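Local coordinates for copper homeostasis protein cutF (Escherichia coli, PDB 2Z4I) that activates the Cpx envelope-stress pathway from the outer membrane and takes part in copper homeostasis and in adhesion to hydrophobic surfaces, at residues Tyr133-Thr141 against Met152-Tyr163. The protein carries 1 engineered substitution. Sequence-based numbering, arbitrary orientation.
Sequences YFYMADAAT and MVANNAELERSY
Tyr133 turns the edge of its ring to the face of Tyr163; the centroids lie 5.2 Å apart and the planes meet at 78°, a T-shaped pair. Farther round the Tyr133 rim, CE1 lies 4.0 Å from Val153 CB. Tyr135 is met differently: Glu160 CG sits 3.6 Å from its ring centroid, only 6° off the normal, a CH-pi contact, and the carboxylate stacks at 16° to the ring. A bend at chi2 lays the Glu160 carboxylate along that face, where OE1 accepts from Asn156 N from above the carboxylate plane. One water accepts from Tyr133 OH and donates to Glu160 OE1 and Ala154 O. A serine in place of Tyr135 removes the ring, and Glu160 CG and the carboxylate would probably be left without the surface they stack on, held mainly by Asn156 N and the water. Tyr163 CD2 packs 3.5 Å from Tyr135 CB, while the Tyr163 hydroxyl is hydrogen-bonded to Lys172 O. Val153 N donates to Ala140 O (3.0 Å, nearly straight), beside the non-hydrogen-bonded antiparallel pair Thr141-Met152. Through Glu160 and Tyr163, helix 157-167, N-capped by Asn156, packs across the end of strand 127-135, in keeping with the helix-capped beta-barrel of an OB-fold.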
loop_
_atom_site.group_PDB
_atom_site.type_symbol
_atom_site.label_atom_id
_atom_site.label_comp_id
_atom_site.label_asym_id
_atom_site.label_seq_id
_atom_site.Cartn_x
_atom_site.Cartn_y
_atom_site.Cartn_z
ATOM N N TYR A 133 9.424 -29.173 -11.604
ATOM C CA TYR A 133 10.764 -28.704 -11.952
ATOM C C TYR A 133 11.460 -29.708 -12.849
ATOM O O TYR A 133 11.332 -30.917 -12.655
ATOM C CB TYR A 133 11.605 -28.512 -10.691
ATOM C CG TYR A 133 13.009 -27.985 -10.934
ATOM C CD1 TYR A 133 13.248 -26.619 -11.075
ATOM C CD2 TYR A 133 14.102 -28.855 -11.002
ATOM C CE1 TYR A 133 14.536 -26.131 -11.274
ATOM C CE2 TYR A 133 15.398 -28.373 -11.202
ATOM C CZ TYR A 133 15.606 -27.009 -11.337
ATOM O OH TYR A 133 16.881 -26.517 -11.532
ATOM N N PHE A 134 12.208 -29.201 -13.821
ATOM C CA PHE A 134 12.929 -30.049 -14.755
ATOM C C PHE A 134 14.220 -29.385 -15.196
ATOM O O PHE A 134 14.215 -28.273 -15.711
ATOM C CB PHE A 134 12.060 -30.344 -15.975
ATOM C CG PHE A 134 12.757 -31.144 -17.026
ATOM C CD1 PHE A 134 13.238 -30.531 -18.181
ATOM C CD2 PHE A 134 12.957 -32.511 -16.857
ATOM C CE1 PHE A 134 13.912 -31.274 -19.158
ATOM C CE2 PHE A 134 13.630 -33.264 -17.826
ATOM C CZ PHE A 134 14.109 -32.644 -18.980
ATOM N N TYR A 135 15.331 -30.075 -14.994
ATOM C CA TYR A 135 16.619 -29.532 -15.375
ATOM C C TYR A 135 17.332 -30.454 -16.352
ATOM O O TYR A 135 17.257 -31.680 -16.235
ATOM C CB TYR A 135 17.484 -29.339 -14.138
ATOM C CG TYR A 135 18.869 -28.840 -14.452
ATOM C CD1 TYR A 135 19.068 -27.551 -14.935
ATOM C CD2 TYR A 135 19.981 -29.662 -14.280
ATOM C CE1 TYR A 135 20.329 -27.094 -15.234
ATOM C CE2 TYR A 135 21.250 -29.216 -14.579
ATOM C CZ TYR A 135 21.419 -27.929 -15.055
ATOM O OH TYR A 135 22.683 -27.466 -15.347
HETATM N N MSE A 136 18.030 -29.861 -17.312
HETATM C CA MSE A 136 18.760 -30.638 -18.300
HETATM C C MSE A 136 19.579 -29.761 -19.224
HETATM O O MSE A 136 19.036 -28.881 -19.894
HETATM C CB MSE A 136 17.802 -31.467 -19.141
HETATM C CG MSE A 136 18.498 -32.184 -20.274
HETATM SE SE MSE A 136 17.279 -33.169 -21.386
HETATM C CE MSE A 136 16.505 -31.694 -22.393
ATOM N N ALA A 137 20.884 -30.020 -19.272
ATOM C CA ALA A 137 21.782 -29.247 -20.114
ATOM C C ALA A 137 21.724 -27.787 -19.681
ATOM O O ALA A 137 21.298 -26.914 -20.440
ATOM C CB ALA A 137 21.369 -29.376 -21.576
ATOM N N ASP A 138 22.132 -27.534 -18.444
ATOM C CA ASP A 138 22.139 -26.185 -17.895
ATOM C C ASP A 138 20.894 -25.324 -18.132
ATOM O O ASP A 138 20.980 -24.096 -18.221
ATOM C CB ASP A 138 23.368 -25.448 -18.396
ATOM C CG ASP A 138 24.635 -26.068 -17.895
ATOM O OD1 ASP A 138 24.937 -27.212 -18.309
ATOM O OD2 ASP A 138 25.322 -25.422 -17.072
ATOM N N ALA A 139 19.737 -25.961 -18.224
ATOM C CA ALA A 139 18.510 -25.218 -18.419
ATOM C C ALA A 139 17.475 -25.755 -17.455
ATOM O O ALA A 139 17.101 -26.922 -17.517
ATOM C CB ALA A 139 18.023 -25.374 -19.842
ATOM N N ALA A 140 17.019 -24.910 -16.547
ATOM C CA ALA A 140 16.011 -25.339 -15.603
ATOM C C ALA A 140 14.699 -24.702 -15.998
ATOM O O ALA A 140 14.672 -23.536 -16.359
ATOM C CB ALA A 140 16.388 -24.911 -14.205
ATOM N N THR A 141 13.625 -25.482 -15.969
ATOM C CA THR A 141 12.293 -24.969 -16.262
ATOM C C THR A 141 11.411 -25.366 -15.089
ATOM O O THR A 141 11.739 -26.282 -14.348
ATOM C CB THR A 141 11.704 -25.543 -17.556
ATOM O OG1 THR A 141 11.982 -26.942 -17.631
ATOM C CG2 THR A 141 12.295 -24.845 -18.762
HETATM N N MSE A 152 11.313 -20.137 -16.743
HETATM C CA MSE A 152 12.692 -20.581 -16.585
HETATM C C MSE A 152 13.139 -20.310 -15.149
HETATM O O MSE A 152 12.739 -19.315 -14.540
HETATM C CB MSE A 152 13.603 -19.828 -17.532
HETATM C CG MSE A 152 13.544 -20.288 -18.960
HETATM SE SE MSE A 152 14.486 -19.004 -20.041
HETATM C CE MSE A 152 12.933 -18.032 -20.660
ATOM N N VAL A 153 13.973 -21.185 -14.608
ATOM C CA VAL A 153 14.433 -21.016 -13.244
ATOM C C VAL A 153 15.918 -20.688 -13.245
ATOM O O VAL A 153 16.726 -21.436 -13.781
ATOM C CB VAL A 153 14.156 -22.301 -12.422
ATOM C CG1 VAL A 153 14.538 -22.099 -10.978
ATOM C CG2 VAL A 153 12.692 -22.658 -12.528
ATOM N N ALA A 154 16.273 -19.553 -12.656
ATOM C CA ALA A 154 17.668 -19.133 -12.599
ATOM C C ALA A 154 18.526 -20.303 -12.139
ATOM O O ALA A 154 18.186 -20.977 -11.165
ATOM C CB ALA A 154 17.829 -17.956 -11.636
ATOM N N ASN A 155 19.629 -20.552 -12.844
ATOM C CA ASN A 155 20.513 -21.645 -12.473
ATOM C C ASN A 155 20.909 -21.538 -11.029
ATOM O O ASN A 155 21.210 -20.452 -10.550
ATOM C CB ASN A 155 21.777 -21.642 -13.320
ATOM C CG ASN A 155 21.547 -22.211 -14.675
ATOM O OD1 ASN A 155 20.764 -21.674 -15.457
ATOM N ND2 ASN A 155 22.209 -23.319 -14.967
ATOM N N ASN A 156 20.899 -22.675 -10.345
ATOM C CA ASN A 156 21.286 -22.750 -8.946
ATOM C C ASN A 156 21.793 -24.160 -8.680
ATOM O O ASN A 156 21.020 -25.112 -8.588
ATOM C CB ASN A 156 20.102 -22.447 -8.046
ATOM C CG ASN A 156 20.479 -22.455 -6.599
ATOM O OD1 ASN A 156 20.671 -23.508 -6.003
ATOM N ND2 ASN A 156 20.614 -21.275 -6.023
ATOM N N ALA A 157 23.110 -24.277 -8.577
ATOM C CA ALA A 157 23.780 -25.549 -8.359
ATOM C C ALA A 157 23.042 -26.502 -7.439
ATOM O O ALA A 157 22.586 -27.563 -7.865
ATOM C CB ALA A 157 25.164 -25.298 -7.818
ATOM N N GLU A 158 22.929 -26.113 -6.174
ATOM C CA GLU A 158 22.273 -26.943 -5.178
ATOM C C GLU A 158 20.890 -27.421 -5.578
ATOM O O GLU A 158 20.571 -28.604 -5.427
ATOM C CB GLU A 158 22.187 -26.217 -3.840
ATOM C CG GLU A 158 21.967 -27.171 -2.688
ATOM C CD GLU A 158 22.711 -28.497 -2.892
ATOM O OE1 GLU A 158 22.226 -29.333 -3.692
ATOM O OE2 GLU A 158 23.786 -28.698 -2.270
ATOM N N LEU A 159 20.062 -26.515 -6.084
ATOM C CA LEU A 159 18.730 -26.915 -6.493
ATOM C C LEU A 159 18.844 -28.039 -7.529
ATOM O O LEU A 159 18.245 -29.097 -7.374
ATOM C CB LEU A 159 17.987 -25.723 -7.080
ATOM C CG LEU A 159 16.479 -25.903 -7.237
ATOM C CD1 LEU A 159 15.839 -26.060 -5.870
ATOM C CD2 LEU A 159 15.891 -24.693 -7.951
ATOM N N GLU A 160 19.643 -27.815 -8.566
ATOM C CA GLU A 160 19.828 -28.799 -9.626
ATOM C C GLU A 160 20.369 -30.121 -9.105
ATOM O O GLU A 160 20.010 -31.189 -9.609
ATOM C CB GLU A 160 20.764 -28.237 -10.692
ATOM C CG GLU A 160 20.181 -27.044 -11.431
ATOM C CD GLU A 160 21.216 -25.973 -11.703
ATOM O OE1 GLU A 160 20.841 -24.905 -12.223
ATOM O OE2 GLU A 160 22.403 -26.197 -11.393
ATOM N N ARG A 161 21.242 -30.058 -8.107
ATOM C CA ARG A 161 21.788 -31.280 -7.535
ATOM C C ARG A 161 20.606 -32.052 -6.939
ATOM O O ARG A 161 20.309 -33.179 -7.340
ATOM C CB ARG A 161 22.796 -30.963 -6.424
ATOM C CG ARG A 161 23.994 -30.097 -6.825
ATOM C CD ARG A 161 25.148 -30.306 -5.836
ATOM N NE ARG A 161 25.930 -29.100 -5.539
ATOM C CZ ARG A 161 26.772 -28.497 -6.379
ATOM N NH1 ARG A 161 26.960 -28.971 -7.608
ATOM N NH2 ARG A 161 27.447 -27.423 -5.975
ATOM N N SER A 162 19.932 -31.407 -5.991
ATOM C CA SER A 162 18.778 -31.971 -5.305
ATOM C C SER A 162 17.772 -32.570 -6.274
ATOM O O SER A 162 17.290 -33.678 -6.070
ATOM C CB SER A 162 18.107 -30.890 -4.463
ATOM O OG SER A 162 19.046 -30.294 -3.580
ATOM N N TYR A 163 17.450 -31.837 -7.331
ATOM C CA TYR A 163 16.502 -32.344 -8.317
ATOM C C TYR A 163 16.963 -33.709 -8.810
ATOM O O TYR A 163 16.230 -34.692 -8.733
ATOM C CB TYR A 163 16.390 -31.383 -9.509
ATOM C CG TYR A 163 15.825 -32.008 -10.772
ATOM C CD1 TYR A 163 14.590 -32.653 -10.763
ATOM C CD2 TYR A 163 16.524 -31.946 -11.980
ATOM C CE1 TYR A 163 14.059 -33.225 -11.920
ATOM C CE2 TYR A 163 16.006 -32.514 -13.149
ATOM C CZ TYR A 163 14.768 -33.156 -13.114
ATOM O OH TYR A 163 14.240 -33.747 -14.254
HETATM O O HOH W 1 18.007 -23.717 -11.268
HETATM O O HOH W 2 18.034 -22.411 -15.987
#